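Local coordinates for protein beta-galactosidase (Trichoderma reesei, PDB 3OG2) that probably hydrolyses beta-D-galactosides, releasing galactose from their non-reducing ends, as a member of glycoside hydrolase family 35, at residues 737-741 and 751-755; 732-738 and 780-786; 914-918 and 960-966; 713-719 and 818-824. All coordinates share one frame; numbering follows the deposited sequence.

Contacts 1, 2 and 4 belong to one all-beta domain, and contact 3 to a second such domain later in the chain. The five-stranded antiparallel sheet ordered 747-752, 740-744, 775-782, 713-720, 820-824 runs from contact 1 at one edge to contact 4 at the other, their centres about 19 Å apart. Contact 2, centred about 7 Å from contact 1 and sharing Ala737 and Phe738 with it, ties this sheet to the three-stranded one containing 726-733. In sequence, the pairing of 713-719 with 818-824 brackets contacts 1 and 2, while contact 3 follows. Arg918 and Trp961 of contact 3 reach contacts 1 and 2, joining the two domains.

Contact 1: 737-741 and 751-755; sequences AFASS and SFTGF. With BMA (beta-D-mannopyranose), chain C; MAN (alpha-D-mannopyranose), chain B; MAN (alpha-D-mannopyranose), chain D.
Ser740 and Phe752 form an antiparallel hydrogen-bonded pair: Ser740 N bonds to Phe752 O (3.1 Å), and the return bond from Phe752 N to Ser740 O (2.8 Å) is the more bent of the two. In the adjoining non-hydrogen-bonded pair the side chains make the link. With both hydroxyls turned beside their own backbone N (chi1 -65° and -71°), Ser741 OG donates to Ser751 OG over 2.8 Å. Ser751 OG in turn binds Leu963 O, and Ser741 OG binds Trp961 NE1. Past the strand ends, a water bridges Phe738 O and Phe755 N, accepting from the latter (2.9 Å). Gly754 CA rests 3.3 Å from Phe738 O, where a side chain would collide.

Aromatic contact is oblique: the rings of Phe738 and Phe752 have planes 37° apart, and Phe738 CE1 lies 3.6 Å from Phe752 CE2. Ala761 of strand 760-767 touches both.

Against the glycan, the Phe755 ring has O5 of the chain D mannose in plane at its edge (3.4 Å from CZ) and O5 of the chain B mannose over one face, with C6 of the beta-mannose by CB (3.7 Å). Cutting Phe755 back to an alanine would probably cost the three mannoses the ring they rest against and leave them freer to move. The paired strands 740-744 and 747-752 form a beta hairpin, with a glycan packed beside its outgoing end.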
loop_
_atom_site.group_PDB
_atom_site.type_symbol
_atom_site.label_atom_id
_atom_site.label_comp_id
_atom_site.label_asym_id
_atom_site.label_seq_id
_atom_site.Cartn_x
_atom_site.Cartn_y
_atom_site.Cartn_z
ATOM N N ALA A 737 -7.252 20.357 6.062
ATOM C CA ALA A 737 -7.950 19.802 7.238
ATOM C C ALA A 737 -7.255 20.142 8.540
ATOM O O ALA A 737 -7.564 19.507 9.556
ATOM C CB ALA A 737 -8.189 18.284 7.114
ATOM N N PHE A 738 -6.372 21.142 8.564
ATOM C CA PHE A 738 -5.779 21.580 9.835
ATOM C C PHE A 738 -6.821 22.370 10.614
ATOM O O PHE A 738 -7.927 22.678 10.134
ATOM C CB PHE A 738 -4.519 22.440 9.617
ATOM C CG PHE A 738 -4.790 23.918 9.395
ATOM C CD1 PHE A 738 -5.487 24.397 8.264
ATOM C CD2 PHE A 738 -4.358 24.856 10.355
ATOM C CE1 PHE A 738 -5.726 25.753 8.113
ATOM C CE2 PHE A 738 -4.591 26.215 10.184
ATOM C CZ PHE A 738 -5.288 26.662 9.085
ATOM N N ALA A 739 -6.445 22.720 11.849
ATOM C CA ALA A 739 -7.236 23.666 12.648
ATOM C C ALA A 739 -6.267 24.515 13.460
ATOM O O ALA A 739 -5.088 24.167 13.627
ATOM C CB ALA A 739 -8.142 22.955 13.645
ATOM N N SER A 740 -6.771 25.594 14.018
ATOM C CA SER A 740 -5.951 26.412 14.905
ATOM C C SER A 740 -6.844 27.008 16.001
ATOM O O SER A 740 -8.043 27.246 15.744
ATOM C CB SER A 740 -5.192 27.478 14.140
ATOM O OG SER A 740 -5.984 28.346 13.355
ATOM N N SER A 741 -6.303 27.240 17.161
ATOM C CA SER A 741 -7.048 27.798 18.286
ATOM C C SER A 741 -6.198 28.894 18.939
ATOM O O SER A 741 -4.958 28.779 18.968
ATOM C CB SER A 741 -7.331 26.716 19.325
ATOM O OG SER A 741 -8.188 25.724 18.786
ATOM N N SER A 751 -11.398 29.648 17.488
ATOM C CA SER A 751 -10.749 28.626 16.701
ATOM C C SER A 751 -11.149 28.742 15.228
ATOM O O SER A 751 -12.314 29.084 14.914
ATOM C CB SER A 751 -11.203 27.206 17.135
ATOM O OG SER A 751 -10.658 26.925 18.409
ATOM N N PHE A 752 -10.195 28.418 14.372
ATOM C CA PHE A 752 -10.544 28.016 13.006
ATOM C C PHE A 752 -10.769 26.512 13.050
ATOM O O PHE A 752 -9.804 25.768 13.316
ATOM C CB PHE A 752 -9.402 28.375 12.054
ATOM C CG PHE A 752 -9.713 27.809 10.679
ATOM C CD1 PHE A 752 -10.763 28.310 9.919
ATOM C CD2 PHE A 752 -8.950 26.792 10.169
ATOM C CE1 PHE A 752 -11.041 27.789 8.667
ATOM C CE2 PHE A 752 -9.201 26.260 8.904
ATOM C CZ PHE A 752 -10.253 26.783 8.148
ATOM N N THR A 753 -12.024 26.087 12.852
ATOM C CA THR A 753 -12.273 24.666 13.128
ATOM C C THR A 753 -11.970 23.720 11.962
ATOM O O THR A 753 -11.960 22.497 12.152
ATOM C CB THR A 753 -13.735 24.474 13.594
ATOM O OG1 THR A 753 -14.597 25.058 12.618
ATOM C CG2 THR A 753 -13.928 25.220 14.903
ATOM N N GLY A 754 -11.694 24.267 10.793
ATOM C CA GLY A 754 -11.117 23.479 9.707
ATOM C C GLY A 754 -12.166 22.850 8.809
ATOM O O GLY A 754 -13.341 22.642 9.145
ATOM N N PHE A 755 -11.755 22.526 7.598
ATOM C CA PHE A 755 -12.565 21.734 6.677
ATOM C C PHE A 755 -11.648 21.132 5.615
ATOM O O PHE A 755 -10.497 21.525 5.470
ATOM C CB PHE A 755 -13.721 22.525 6.089
ATOM C CG PHE A 755 -13.438 23.852 5.422
ATOM C CD1 PHE A 755 -13.376 25.018 6.176
ATOM C CD2 PHE A 755 -13.266 23.910 4.026
ATOM C CE1 PHE A 755 -13.149 26.231 5.529
ATOM C CE2 PHE A 755 -13.052 25.125 3.366
ATOM C CZ PHE A 755 -13.019 26.293 4.126
HETATM C C1 BMA C . -17.736 18.944 3.634
HETATM C C2 BMA C . -18.074 18.827 2.144
HETATM C C3 BMA C . -16.987 19.598 1.404
HETATM C C4 BMA C . -16.816 21.018 1.953
HETATM C C5 BMA C . -16.661 21.019 3.502
HETATM C C6 BMA C . -16.774 22.453 4.038
HETATM O O2 BMA C . -19.371 19.447 1.945
HETATM O O3 BMA C . -17.198 19.743 -0.004
HETATM O O4 BMA C . -15.578 21.569 1.420
HETATM O O5 BMA C . -17.800 20.315 4.036
HETATM O O6 BMA C . -18.023 22.997 3.552
HETATM C C1 MAN B . -18.069 24.487 4.132
HETATM C C2 MAN B . -19.485 24.866 3.675
HETATM C C3 MAN B . -19.638 24.876 2.156
HETATM C C4 MAN B . -18.515 25.686 1.484
HETATM C C5 MAN B . -17.177 25.104 1.945
HETATM C C6 MAN B . -16.001 25.796 1.252
HETATM O O2 MAN B . -19.739 26.167 4.154
HETATM O O3 MAN B . -20.852 25.516 1.746
HETATM O O4 MAN B . -18.674 25.691 0.071
HETATM O O5 MAN B . -17.123 25.226 3.369
HETATM O O6 MAN B . -15.958 27.178 1.592
HETATM C C1 MAN D . -12.765 30.298 2.269
HETATM C C2 MAN D . -11.776 31.354 1.750
HETATM C C3 MAN D . -11.493 30.972 0.269
HETATM C C4 MAN D . -10.669 29.668 0.321
HETATM C C5 MAN D . -11.450 28.600 1.062
HETATM C C6 MAN D . -10.542 27.432 1.444
HETATM O O2 MAN D . -10.536 31.162 2.430
HETATM O O3 MAN D . -10.620 31.949 -0.266
HETATM O O4 MAN D . -10.357 29.256 -0.997
HETATM O O5 MAN D . -12.143 29.027 2.213
HETATM O O6 MAN D . -9.425 27.942 2.193
HETATM O O HOH W 1 -8.878 23.072 7.571
#

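Contact 2: 732-738 and 780-786; sequences TQGGSAF and VVVDSTG
Gly734 meets Asp783, Ser784 and Thr785 where strands 726-733 and 775-782, from two sheets of one all-beta domain, run out into loops, the first into a type II beta turn spanning Gly735 to Phe738. The backbones close tightly here. Thr785 N donates to Gly734 O at 2.9 Å, nearly along the C=O axis, and Ser784 CA lies 3.2 Å from the same oxygen. A side chain on Gly734 would strike Asp783 O.

The apolar flank is looser: Val782 holds CG1 4.0 Å from Phe738 CD2 and CG2 4.0 Å from Thr732 CG2. On the partly exposed side, Thr785 OG1, set between its backbone N and carbonyl carbon (chi1 50°), donates to Ser736 O over 2.8 Å and ties down the turn. Replacing Thr785 with valine would probably leave that carbonyl without its side-chain donor and the turn less firmly held.

Asp783 O has no hydrogen-bond partner, and what it meets instead is carbon: Gly734 CA at 3.2 Å and Phe738 CB at 3.5 Å.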
loop_
_atom_site.group_PDB
_atom_site.type_symbol
_atom_site.label_atom_id
_atom_site.label_comp_id
_atom_site.label_asym_id
_atom_site.label_seq_id
_atom_site.Cartn_x
_atom_site.Cartn_y
_atom_site.Cartn_z
ATOM N N THR A 732 -3.126 31.628 9.476
ATOM C CA THR A 732 -2.447 30.372 9.840
ATOM C C THR A 732 -2.465 29.381 8.715
ATOM O O THR A 732 -3.316 29.406 7.814
ATOM C CB THR A 732 -3.056 29.761 11.133
ATOM O OG1 THR A 732 -4.481 29.546 10.916
ATOM C CG2 THR A 732 -2.858 30.650 12.346
ATOM N N GLN A 733 -1.521 28.435 8.727
ATOM C CA GLN A 733 -1.464 27.441 7.661
ATOM C C GLN A 733 -0.990 26.142 8.278
ATOM O O GLN A 733 0.112 26.072 8.864
ATOM C CB GLN A 733 -0.545 27.910 6.534
ATOM C CG GLN A 733 -0.433 26.825 5.451
ATOM C CD GLN A 733 0.082 27.399 4.157
ATOM O OE1 GLN A 733 -0.715 27.928 3.358
ATOM N NE2 GLN A 733 1.400 27.346 3.922
ATOM N N GLY A 734 -1.778 25.088 8.118
ATOM C CA GLY A 734 -1.406 23.783 8.657
ATOM C C GLY A 734 -1.507 22.642 7.662
ATOM O O GLY A 734 -1.285 21.500 8.030
ATOM N N GLY A 735 -1.857 22.911 6.397
ATOM C CA GLY A 735 -2.126 21.795 5.482
ATOM C C GLY A 735 -3.629 21.489 5.484
ATOM O O GLY A 735 -4.343 21.863 6.440
ATOM N N SER A 736 -4.109 20.819 4.447
ATOM C CA SER A 736 -5.541 20.516 4.353
ATOM C C SER A 736 -6.063 19.888 5.665
ATOM O O SER A 736 -5.424 19.027 6.274
ATOM C CB SER A 736 -5.760 19.457 3.271
ATOM O OG SER A 736 -5.256 19.945 2.031
ATOM N N ALA A 737 -7.252 20.357 6.062
ATOM C CA ALA A 737 -7.950 19.802 7.238
ATOM C C ALA A 737 -7.255 20.142 8.540
ATOM O O ALA A 737 -7.564 19.507 9.556
ATOM C CB ALA A 737 -8.189 18.284 7.114
ATOM N N PHE A 738 -6.372 21.142 8.564
ATOM C CA PHE A 738 -5.779 21.580 9.835
ATOM C C PHE A 738 -6.821 22.370 10.614
ATOM O O PHE A 738 -7.927 22.678 10.134
ATOM C CB PHE A 738 -4.519 22.440 9.617
ATOM C CG PHE A 738 -4.790 23.918 9.395
ATOM C CD1 PHE A 738 -5.487 24.397 8.264
ATOM C CD2 PHE A 738 -4.358 24.856 10.355
ATOM C CE1 PHE A 738 -5.726 25.753 8.113
ATOM C CE2 PHE A 738 -4.591 26.215 10.184
ATOM C CZ PHE A 738 -5.288 26.662 9.085
ATOM N N VAL A 780 -1.184 30.460 20.363
ATOM C CA VAL A 780 -1.814 30.072 19.110
ATOM C C VAL A 780 -1.404 28.619 18.852
ATOM O O VAL A 780 -0.203 28.336 18.785
ATOM C CB VAL A 780 -1.317 30.964 17.954
ATOM C CG1 VAL A 780 -1.963 30.533 16.625
ATOM C CG2 VAL A 780 -1.614 32.399 18.287
ATOM N N VAL A 781 -2.331 27.691 18.744
ATOM C CA VAL A 781 -2.053 26.302 18.453
ATOM C C VAL A 781 -2.401 26.101 16.983
ATOM O O VAL A 781 -3.499 26.489 16.563
ATOM C CB VAL A 781 -2.919 25.382 19.338
ATOM C CG1 VAL A 781 -2.565 23.901 19.051
ATOM C CG2 VAL A 781 -2.711 25.714 20.814
ATOM N N VAL A 782 -1.491 25.535 16.205
ATOM C CA VAL A 782 -1.708 25.344 14.781
ATOM C C VAL A 782 -1.400 23.870 14.475
ATOM O O VAL A 782 -0.245 23.467 14.597
ATOM C CB VAL A 782 -0.804 26.244 13.900
ATOM C CG1 VAL A 782 -1.126 26.001 12.426
ATOM C CG2 VAL A 782 -0.993 27.716 14.289
ATOM N N ASP A 783 -2.423 23.095 14.153
ATOM C CA ASP A 783 -2.103 21.715 13.798
ATOM C C ASP A 783 -1.447 21.660 12.423
ATOM O O ASP A 783 -1.682 22.538 11.596
ATOM C CB ASP A 783 -3.353 20.842 13.649
ATOM C CG ASP A 783 -2.964 19.370 13.822
ATOM O OD1 ASP A 783 -1.940 19.050 14.495
ATOM O OD2 ASP A 783 -3.669 18.500 13.232
ATOM N N SER A 784 -0.683 20.627 12.139
ATOM C CA SER A 784 -0.207 20.348 10.798
ATOM C C SER A 784 -0.633 18.946 10.414
ATOM O O SER A 784 -0.415 18.010 11.215
ATOM C CB SER A 784 1.327 20.417 10.698
ATOM O OG SER A 784 1.697 20.003 9.359
ATOM N N THR A 785 -1.205 18.807 9.224
ATOM C CA THR A 785 -1.560 17.443 8.767
ATOM C C THR A 785 -0.459 16.896 7.874
ATOM O O THR A 785 -0.653 15.890 7.187
ATOM C CB THR A 785 -2.923 17.469 8.056
ATOM O OG1 THR A 785 -2.843 18.538 7.093
ATOM C CG2 THR A 785 -4.030 17.736 9.077
ATOM N N GLY A 786 0.710 17.506 7.894
ATOM C CA GLY A 786 1.899 17.002 7.159
ATOM C C GLY A 786 2.414 18.067 6.223
ATOM O O GLY A 786 1.786 19.139 6.078
#

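Contact 3: 914-918 and 960-966; sequences AAPYR and LWALESR
Arg918 and Trp961 are brought alongside by their torsions: Arg918 CG stands beside its backbone N (chi1 -56°) and the chain bends at chi3 (68°), while Trp961 CG is anti to its backbone N (173°). They form a hydrogen-bonded pair of antiparallel strands 917-923 and 953-962 in a five-stranded sheet. Their side chains point the same way, and Arg918 CD makes a CH-pi contact 4.2 Å from the Trp961 six-membered ring centroid. Leu963 CD2 sits on the same side of the indole, toward the NE1 rim. The polar ends reach the preceding domain, where Arg918 forms a salt bridge with Asp783 and binds Ala737 O, and Trp961 NE1 binds Ser741 OG.

On the face that carries Tyr917, Leu960 CD1 comes within 3.3 Å of Tyr917 CD2. Further on, a weak bond runs from Leu963 N to Pro916 O (3.3 Å), and a water donates to that oxygen while accepting from Glu964 N.

At the more exposed end, Ala915 CB lies over one face of the Arg966 guanidinium, and Pro916 CD is 3.4 Å from Glu964 OE1. That single oxygen is gripped side-on by Arg966, with NE and NH2 each 2.6 Å away.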
loop_
_atom_site.group_PDB
_atom_site.type_symbol
_atom_site.label_atom_id
_atom_site.label_comp_id
_atom_site.label_asym_id
_atom_site.label_seq_id
_atom_site.Cartn_x
_atom_site.Cartn_y
_atom_site.Cartn_z
ATOM N N ALA A 914 -22.578 16.900 17.988
ATOM C CA ALA A 914 -21.593 17.025 19.051
ATOM C C ALA A 914 -20.580 18.095 18.644
ATOM O O ALA A 914 -20.213 18.235 17.473
ATOM C CB ALA A 914 -21.011 15.674 19.372
ATOM N N ALA A 915 -20.179 18.847 19.650
ATOM C CA ALA A 915 -19.119 19.839 19.508
ATOM C C ALA A 915 -17.876 19.210 18.864
ATOM O O ALA A 915 -17.488 18.060 19.097
ATOM C CB ALA A 915 -18.774 20.437 20.851
ATOM N N PRO A 916 -17.250 20.012 18.015
ATOM C CA PRO A 916 -16.105 19.538 17.252
ATOM C C PRO A 916 -14.827 19.345 18.062
ATOM O O PRO A 916 -14.517 20.152 18.958
ATOM C CB PRO A 916 -15.903 20.662 16.216
ATOM C CG PRO A 916 -16.470 21.868 16.918
ATOM C CD PRO A 916 -17.647 21.413 17.726
ATOM N N TYR A 917 -14.093 18.261 17.749
ATOM C CA TYR A 917 -12.826 18.046 18.407
ATOM C C TYR A 917 -11.878 17.277 17.467
ATOM O O TYR A 917 -12.326 16.663 16.506
ATOM C CB TYR A 917 -12.976 17.286 19.727
ATOM C CG TYR A 917 -13.442 15.844 19.629
ATOM C CD1 TYR A 917 -14.803 15.536 19.516
ATOM C CD2 TYR A 917 -12.530 14.816 19.681
ATOM C CE1 TYR A 917 -15.222 14.223 19.436
ATOM C CE2 TYR A 917 -12.955 13.496 19.608
ATOM C CZ TYR A 917 -14.277 13.201 19.490
ATOM O OH TYR A 917 -14.664 11.883 19.433
ATOM N N ARG A 918 -10.615 17.385 17.888
ATOM C CA ARG A 918 -9.568 16.617 17.212
ATOM C C ARG A 918 -8.969 15.696 18.256
ATOM O O ARG A 918 -8.860 16.113 19.428
ATOM C CB ARG A 918 -8.485 17.535 16.607
ATOM C CG ARG A 918 -9.176 18.526 15.655
ATOM C CD ARG A 918 -8.218 19.562 15.118
ATOM N NE ARG A 918 -7.165 19.092 14.190
ATOM C CZ ARG A 918 -7.278 19.082 12.884
ATOM N NH1 ARG A 918 -8.428 19.462 12.307
ATOM N NH2 ARG A 918 -6.260 18.662 12.146
ATOM N N LEU A 960 -7.313 14.964 23.432
ATOM C CA LEU A 960 -8.615 15.549 23.098
ATOM C C LEU A 960 -8.436 17.054 23.027
ATOM O O LEU A 960 -8.154 17.675 24.060
ATOM C CB LEU A 960 -9.634 15.149 24.187
ATOM C CG LEU A 960 -10.999 15.830 24.091
ATOM C CD1 LEU A 960 -11.662 15.393 22.801
ATOM C CD2 LEU A 960 -11.827 15.503 25.321
ATOM N N TRP A 961 -8.631 17.617 21.846
ATOM C CA TRP A 961 -8.540 19.044 21.604
ATOM C C TRP A 961 -9.970 19.496 21.296
ATOM O O TRP A 961 -10.470 19.227 20.188
ATOM C CB TRP A 961 -7.530 19.323 20.485
ATOM C CG TRP A 961 -7.428 20.735 19.988
ATOM C CD1 TRP A 961 -8.019 21.911 20.394
ATOM C CD2 TRP A 961 -6.599 21.162 18.880
ATOM N NE1 TRP A 961 -7.622 22.985 19.631
ATOM C CE2 TRP A 961 -6.746 22.536 18.687
ATOM C CE3 TRP A 961 -5.744 20.425 18.046
ATOM C CZ2 TRP A 961 -6.070 23.248 17.678
ATOM C CZ3 TRP A 961 -5.070 21.103 17.048
ATOM C CH2 TRP A 961 -5.236 22.499 16.872
ATOM N N ALA A 962 -10.548 20.190 22.276
ATOM C CA ALA A 962 -11.907 20.739 22.115
ATOM C C ALA A 962 -11.765 22.111 21.443
ATOM O O ALA A 962 -11.046 22.988 21.976
ATOM C CB ALA A 962 -12.549 20.896 23.457
ATOM N N LEU A 963 -12.386 22.329 20.303
ATOM C CA LEU A 963 -12.166 23.513 19.511
ATOM C C LEU A 963 -13.085 24.666 19.881
ATOM O O LEU A 963 -12.782 25.782 19.487
ATOM C CB LEU A 963 -12.430 23.160 18.019
ATOM C CG LEU A 963 -11.365 22.226 17.438
ATOM C CD1 LEU A 963 -11.925 21.502 16.217
ATOM C CD2 LEU A 963 -10.129 23.037 17.084
ATOM N N GLU A 964 -14.215 24.398 20.548
ATOM C CA GLU A 964 -15.171 25.413 20.842
ATOM C C GLU A 964 -15.301 25.571 22.350
ATOM O O GLU A 964 -14.897 24.739 23.155
ATOM C CB GLU A 964 -16.516 25.068 20.182
ATOM C CG GLU A 964 -16.369 25.205 18.655
ATOM C CD GLU A 964 -17.642 24.995 17.881
ATOM O OE1 GLU A 964 -18.668 24.538 18.441
ATOM O OE2 GLU A 964 -17.604 25.289 16.652
ATOM N N SER A 965 -15.903 26.697 22.709
ATOM C CA SER A 965 -15.828 27.101 24.122
ATOM C C SER A 965 -16.654 26.224 25.045
ATOM O O SER A 965 -16.410 26.286 26.261
ATOM C CB SER A 965 -16.290 28.567 24.212
ATOM O OG SER A 965 -17.669 28.632 23.837
ATOM N N ARG A 966 -17.568 25.463 24.461
ATOM C CA ARG A 966 -18.423 24.498 25.125
ATOM C C ARG A 966 -17.690 23.229 25.540
ATOM O O ARG A 966 -18.182 22.357 26.241
ATOM C CB ARG A 966 -19.551 24.071 24.157
ATOM C CG ARG A 966 -19.044 23.671 22.751
ATOM C CD ARG A 966 -20.197 23.327 21.829
ATOM N NE ARG A 966 -20.112 23.581 20.397
ATOM C CZ ARG A 966 -20.851 22.915 19.497
ATOM N NH1 ARG A 966 -21.695 21.975 19.948
ATOM N NH2 ARG A 966 -20.809 23.117 18.178
HETATM O O HOH W 2 -15.557 21.853 20.852
#

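Contact 4: 713-719 and 818-824; sequences LLFRGRF and SISWKLT
Gly717 CA packs against one face of the Trp821 ring, a CH-pi contact 3.9 Å from the six-membered ring centroid. Ile819 CG2 covers the same face, so a side chain on Gly717 would hit both. With Trp821 CG turned beside its backbone N (chi1 -65°), the indole leans over Gly717. Phe715 and Leu823 lie side by side, Phe715 CD2 being 3.6 Å from Leu823 CB.

Six backbone bonds join the antiparallel strands, among them Arg718 N to Ser820 O at 2.7 Å. On the reverse face Arg718 NH1 comes within 4.2 Å of Lys822 NZ, and both, with Arg716 NE, form salt bridges to Asp677, whose carboxylate would probably offset their like charges. A water links Arg718 NH1 (2.8 Å) to Arg716 O and Ser820 O.

Strand 820-824 is outermost of the five in its sheet, Trp821 also backbone-bonded to Ala683; strand 775-782 flanks 713-720 on its other side. Strand 803-811 of the companion sheet packs on Phe715 and Trp821, while Arg849 of helix 846-850 touches Leu714 and Thr824.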
loop_
_atom_site.group_PDB
_atom_site.type_symbol
_atom_site.label_atom_id
_atom_site.label_comp_id
_atom_site.label_asym_id
_atom_site.label_seq_id
_atom_site.Cartn_x
_atom_site.Cartn_y
_atom_site.Cartn_z
ATOM N N LEU A 713 2.011 22.596 16.137
ATOM C CA LEU A 713 2.888 23.682 16.546
ATOM C C LEU A 713 2.177 24.622 17.512
ATOM O O LEU A 713 0.943 24.778 17.447
ATOM C CB LEU A 713 3.268 24.504 15.298
ATOM C CG LEU A 713 3.966 23.744 14.173
ATOM C CD1 LEU A 713 4.240 24.716 13.020
ATOM C CD2 LEU A 713 5.245 23.078 14.685
ATOM N N LEU A 714 2.949 25.264 18.383
ATOM C CA LEU A 714 2.426 26.294 19.258
ATOM C C LEU A 714 3.275 27.552 19.136
ATOM O O LEU A 714 4.489 27.460 19.012
ATOM C CB LEU A 714 2.334 25.896 20.721
ATOM C CG LEU A 714 1.270 24.853 21.070
ATOM C CD1 LEU A 714 1.779 23.455 20.836
ATOM C CD2 LEU A 714 0.823 25.032 22.534
ATOM N N PHE A 715 2.609 28.685 19.214
ATOM C CA PHE A 715 3.268 29.980 19.179
ATOM C C PHE A 715 2.811 30.800 20.368
ATOM O O PHE A 715 1.631 30.735 20.735
ATOM C CB PHE A 715 2.906 30.776 17.921
ATOM C CG PHE A 715 3.308 30.033 16.660
ATOM C CD1 PHE A 715 2.493 29.025 16.109
ATOM C CD2 PHE A 715 4.509 30.323 16.056
ATOM C CE1 PHE A 715 2.956 28.313 15.007
ATOM C CE2 PHE A 715 4.994 29.672 14.923
ATOM C CZ PHE A 715 4.188 28.666 14.434
ATOM N N ARG A 716 3.715 31.570 20.948
ATOM C CA ARG A 716 3.339 32.461 22.071
ATOM C C ARG A 716 3.814 33.866 21.706
ATOM O O ARG A 716 5.022 34.062 21.475
ATOM C CB ARG A 716 3.980 31.995 23.390
ATOM C CG ARG A 716 3.258 30.727 23.841
ATOM C CD ARG A 716 3.857 30.153 25.059
ATOM N NE ARG A 716 3.941 30.979 26.249
ATOM C CZ ARG A 716 2.946 31.167 27.105
ATOM N NH1 ARG A 716 1.732 30.664 26.817
ATOM N NH2 ARG A 716 3.082 31.844 28.242
ATOM N N GLY A 717 2.857 34.764 21.580
ATOM C CA GLY A 717 3.163 36.115 21.183
ATOM C C GLY A 717 2.902 37.117 22.302
ATOM O O GLY A 717 1.752 37.237 22.779
ATOM N N ARG A 718 3.943 37.834 22.725
ATOM C CA ARG A 718 3.819 38.836 23.775
ATOM C C ARG A 718 3.577 40.224 23.177
ATOM O O ARG A 718 4.301 40.617 22.234
ATOM C CB ARG A 718 5.115 38.914 24.573
ATOM C CG ARG A 718 5.266 37.830 25.614
ATOM C CD ARG A 718 6.695 37.786 26.116
ATOM N NE ARG A 718 6.915 36.947 27.287
ATOM C CZ ARG A 718 6.940 35.632 27.303
ATOM N NH1 ARG A 718 6.743 34.930 26.167
ATOM N NH2 ARG A 718 7.161 34.980 28.455
ATOM N N PHE A 719 2.645 40.966 23.741
ATOM C CA PHE A 719 2.496 42.355 23.354
ATOM C C PHE A 719 2.105 43.183 24.578
ATOM O O PHE A 719 1.593 42.615 25.575
ATOM C CB PHE A 719 1.434 42.537 22.248
ATOM C CG PHE A 719 -0.009 42.249 22.649
ATOM C CD1 PHE A 719 -0.536 40.954 22.472
ATOM C CD2 PHE A 719 -0.831 43.256 23.166
ATOM C CE1 PHE A 719 -1.878 40.739 22.828
ATOM C CE2 PHE A 719 -2.132 43.028 23.536
ATOM C CZ PHE A 719 -2.673 41.753 23.342
ATOM N N SER A 818 3.365 45.860 18.237
ATOM C CA SER A 818 4.361 44.827 17.985
ATOM C C SER A 818 4.110 43.600 18.847
ATOM O O SER A 818 3.684 43.687 19.988
ATOM C CB SER A 818 5.747 45.407 18.356
ATOM O OG SER A 818 6.092 46.273 17.285
ATOM N N ILE A 819 4.414 42.437 18.311
ATOM C CA ILE A 819 4.342 41.159 19.027
ATOM C C ILE A 819 5.711 40.509 18.912
ATOM O O ILE A 819 6.275 40.466 17.804
ATOM C CB ILE A 819 3.286 40.219 18.443
ATOM C CG1 ILE A 819 1.896 40.918 18.398
ATOM C CG2 ILE A 819 3.282 38.925 19.224
ATOM C CD1 ILE A 819 0.833 40.026 17.762
ATOM N N SER A 820 6.222 40.034 20.043
ATOM C CA SER A 820 7.453 39.219 20.063
ATOM C C SER A 820 7.054 37.784 20.332
ATOM O O SER A 820 6.135 37.533 21.125
ATOM C CB SER A 820 8.476 39.721 21.088
ATOM O OG SER A 820 8.026 39.474 22.388
ATOM N N TRP A 821 7.765 36.840 19.671
ATOM C CA TRP A 821 7.259 35.482 19.588
ATOM C C TRP A 821 8.211 34.421 20.089
ATOM O O TRP A 821 9.438 34.527 19.929
ATOM C CB TRP A 821 6.990 35.173 18.121
ATOM C CG TRP A 821 5.904 35.985 17.484
ATOM C CD1 TRP A 821 6.090 37.161 16.770
ATOM C CD2 TRP A 821 4.504 35.698 17.479
ATOM N NE1 TRP A 821 4.866 37.614 16.324
ATOM C CE2 TRP A 821 3.878 36.752 16.736
ATOM C CE3 TRP A 821 3.720 34.656 18.031
ATOM C CZ2 TRP A 821 2.506 36.794 16.524
ATOM C CZ3 TRP A 821 2.314 34.698 17.814
ATOM C CH2 TRP A 821 1.752 35.774 17.068
ATOM N N LYS A 822 7.644 33.338 20.593
ATOM C CA LYS A 822 8.338 32.081 20.852
ATOM C C LYS A 822 7.502 30.983 20.163
ATOM O O LYS A 822 6.306 31.190 19.841
ATOM C CB LYS A 822 8.411 31.765 22.344
ATOM C CG LYS A 822 9.097 32.898 23.102
ATOM C CD LYS A 822 9.406 32.449 24.520
ATOM C CE LYS A 822 9.995 33.616 25.334
ATOM N NZ LYS A 822 10.473 33.104 26.659
ATOM N N LEU A 823 8.150 29.835 19.894
ATOM C CA LEU A 823 7.391 28.751 19.233
ATOM C C LEU A 823 7.936 27.419 19.671
ATOM O O LEU A 823 9.069 27.305 20.143
ATOM C CB LEU A 823 7.403 28.880 17.706
ATOM C CG LEU A 823 8.616 28.237 16.974
ATOM C CD1 LEU A 823 8.318 28.191 15.480
ATOM C CD2 LEU A 823 9.949 28.937 17.259
ATOM N N THR A 824 7.117 26.380 19.471
ATOM C CA THR A 824 7.633 25.023 19.565
ATOM C C THR A 824 6.838 24.085 18.645
ATOM O O THR A 824 5.639 24.248 18.450
ATOM C CB THR A 824 7.573 24.475 20.997
ATOM O OG1 THR A 824 8.348 23.268 21.052
ATOM C CG2 THR A 824 6.134 24.187 21.466
HETATM O O HOH W 3 6.617 35.587 23.399
#